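Local coordinates for tyrosine-protein kinase receptor torso (Bombyx mori, PDB 5AOQ), which probably acts as a receptor tyrosine kinase that binds prothoracicotropic hormone through its extracellular part and signals via the MAPK pathway to initiate metamorphosis, at residues A[85-90]-A[108-113]. Sequence-based numbering, arbitrary orientation.
Sequences FILMEH and GELITT
Backbone hydrogen bonds to T99 and P97 hold F85 and L87 in strand 83-88, from which L87 meets L110 across the core of the first fibronectin type III domain. The two sheets of this beta-sandwich face each other here; the axes of segments 85-88 and 108-111 come within 8.1 Å and cross at -32°. Leucine suits both places: branched and wholly apolar, the two side chains reach toward each other tip to tip, and CD2 of L87 lies 3.6 Å from CD1 of L110. With CG anti to the carbonyl carbon and beside the backbone N (chi1 -66°), the fork of L87 is carried to L110, its CD1 3.8 Å from L110 CB. That methyl also nears T112 OG1, at 4.2 Å. An alanine in place of L87 would probably leave L110 CD1 without its main mate here and open a gap beside I120, which L87 also touches. Alternation along strand 107-111 sends E109 out of the core, where its carboxylate forms a salt bridge with K204, a residue implicated in hormone binding; the E109 side chain also packs against E28 of a hormone chain. Inside, the F85 ring meets that of F74, the planes at about 45°, while L110 CD2 comes to 3.9 Å from the carbonyl oxygen F85 O.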
loop_
_atom_site.group_PDB
_atom_site.type_symbol
_atom_site.label_atom_id
_atom_site.label_comp_id
_atom_site.label_asym_id
_atom_site.label_seq_id
_atom_site.Cartn_x
_atom_site.Cartn_y
_atom_site.Cartn_z
ATOM N N PHE A 85 4.662 -24.532 -1.431
ATOM C CA PHE A 85 6.084 -24.560 -1.107
ATOM C C PHE A 85 6.382 -23.709 0.114
ATOM O O PHE A 85 5.817 -22.626 0.271
ATOM C CB PHE A 85 6.905 -24.073 -2.297
ATOM C CG PHE A 85 6.694 -24.883 -3.532
ATOM C CD1 PHE A 85 5.591 -24.658 -4.336
ATOM C CD2 PHE A 85 7.579 -25.884 -3.879
ATOM C CE1 PHE A 85 5.382 -25.407 -5.466
ATOM C CE2 PHE A 85 7.374 -26.635 -5.012
ATOM C CZ PHE A 85 6.272 -26.400 -5.802
ATOM N N ILE A 86 7.268 -24.205 0.974
ATOM C CA ILE A 86 7.670 -23.472 2.172
ATOM C C ILE A 86 9.178 -23.519 2.402
ATOM O O ILE A 86 9.854 -24.459 1.973
ATOM C CB ILE A 86 6.967 -24.027 3.428
ATOM C CG1 ILE A 86 7.313 -25.507 3.615
ATOM C CG2 ILE A 86 5.460 -23.832 3.318
ATOM C CD1 ILE A 86 6.826 -26.101 4.914
ATOM N N LEU A 87 9.687 -22.497 3.088
ATOM C CA LEU A 87 11.087 -22.433 3.503
ATOM C C LEU A 87 11.207 -22.689 5.001
ATOM O O LEU A 87 10.540 -22.031 5.802
ATOM C CB LEU A 87 11.699 -21.069 3.163
ATOM C CG LEU A 87 11.852 -20.705 1.684
ATOM C CD1 LEU A 87 12.425 -19.303 1.551
ATOM C CD2 LEU A 87 12.730 -21.713 0.956
ATOM N N MET A 88 12.060 -23.640 5.371
ATOM C CA MET A 88 12.175 -24.076 6.759
ATOM C C MET A 88 13.522 -23.757 7.390
ATOM O O MET A 88 14.575 -24.045 6.821
ATOM C CB MET A 88 11.915 -25.578 6.858
ATOM C CG MET A 88 10.453 -25.915 7.037
ATOM S SD MET A 88 9.831 -25.289 8.608
ATOM C CE MET A 88 8.119 -24.993 8.190
ATOM N N GLU A 89 13.452 -23.176 8.585
ATOM C CA GLU A 89 14.618 -22.775 9.363
ATOM C C GLU A 89 14.704 -23.629 10.634
ATOM O O GLU A 89 13.787 -24.394 10.931
ATOM C CB GLU A 89 14.517 -21.273 9.684
ATOM C CG GLU A 89 15.276 -20.786 10.913
ATOM C CD GLU A 89 15.112 -19.299 11.148
ATOM O OE1 GLU A 89 14.317 -18.661 10.425
ATOM O OE2 GLU A 89 15.782 -18.765 12.057
ATOM N N HIS A 90 15.808 -23.515 11.369
ATOM C CA HIS A 90 15.971 -24.216 12.642
ATOM C C HIS A 90 15.180 -23.568 13.777
ATOM O O HIS A 90 14.396 -24.232 14.457
ATOM C CB HIS A 90 17.447 -24.274 13.031
ATOM C CG HIS A 90 17.685 -24.764 14.426
ATOM N ND1 HIS A 90 17.710 -23.922 15.517
ATOM C CD2 HIS A 90 17.903 -26.011 14.908
ATOM C CE1 HIS A 90 17.936 -24.629 16.610
ATOM N NE2 HIS A 90 18.057 -25.899 16.269
ATOM N N GLY A 108 8.256 -20.694 -9.690
ATOM C CA GLY A 108 7.792 -20.070 -8.462
ATOM C C GLY A 108 8.878 -19.314 -7.721
ATOM O O GLY A 108 10.068 -19.498 -7.989
ATOM N N GLU A 109 8.462 -18.466 -6.783
ATOM C CA GLU A 109 9.390 -17.649 -6.006
ATOM C C GLU A 109 9.078 -17.656 -4.508
ATOM O O GLU A 109 7.915 -17.668 -4.102
ATOM C CB GLU A 109 9.383 -16.207 -6.521
ATOM C CG GLU A 109 10.385 -15.296 -5.822
ATOM C CD GLU A 109 10.328 -13.869 -6.320
ATOM O OE1 GLU A 109 9.301 -13.484 -6.920
ATOM O OE2 GLU A 109 11.311 -13.125 -6.112
ATOM N N LEU A 110 10.138 -17.638 -3.704
ATOM C CA LEU A 110 10.049 -17.588 -2.249
ATOM C C LEU A 110 10.924 -16.465 -1.701
ATOM O O LEU A 110 12.101 -16.367 -2.043
ATOM C CB LEU A 110 10.481 -18.922 -1.644
ATOM C CG LEU A 110 9.456 -20.052 -1.699
ATOM C CD1 LEU A 110 10.140 -21.403 -1.578
ATOM C CD2 LEU A 110 8.425 -19.872 -0.596
ATOM N N ILE A 111 10.353 -15.630 -0.838
ATOM C CA ILE A 111 11.053 -14.460 -0.313
ATOM C C ILE A 111 11.831 -14.842 0.942
ATOM O O ILE A 111 11.379 -15.674 1.730
ATOM C CB ILE A 111 10.078 -13.306 0.001
ATOM C CG1 ILE A 111 9.334 -12.874 -1.265
ATOM C CG2 ILE A 111 10.824 -12.107 0.576
ATOM C CD1 ILE A 111 8.056 -13.640 -1.529
ATOM N N THR A 112 12.999 -14.230 1.122
ATOM C CA THR A 112 13.842 -14.496 2.284
ATOM C C THR A 112 13.970 -13.289 3.204
ATOM O O THR A 112 13.997 -12.144 2.751
ATOM C CB THR A 112 15.258 -14.930 1.843
ATOM O OG1 THR A 112 15.173 -16.132 1.074
ATOM C CG2 THR A 112 16.165 -15.170 3.044
ATOM N N THR A 113 14.051 -13.570 4.502
ATOM C CA THR A 113 14.241 -12.548 5.524
ATOM C C THR A 113 15.573 -12.781 6.232
ATOM O O THR A 113 15.764 -13.809 6.880
ATOM C CB THR A 113 13.097 -12.554 6.555
ATOM O OG1 THR A 113 11.842 -12.394 5.883
ATOM C CG2 THR A 113 13.276 -11.427 7.565
#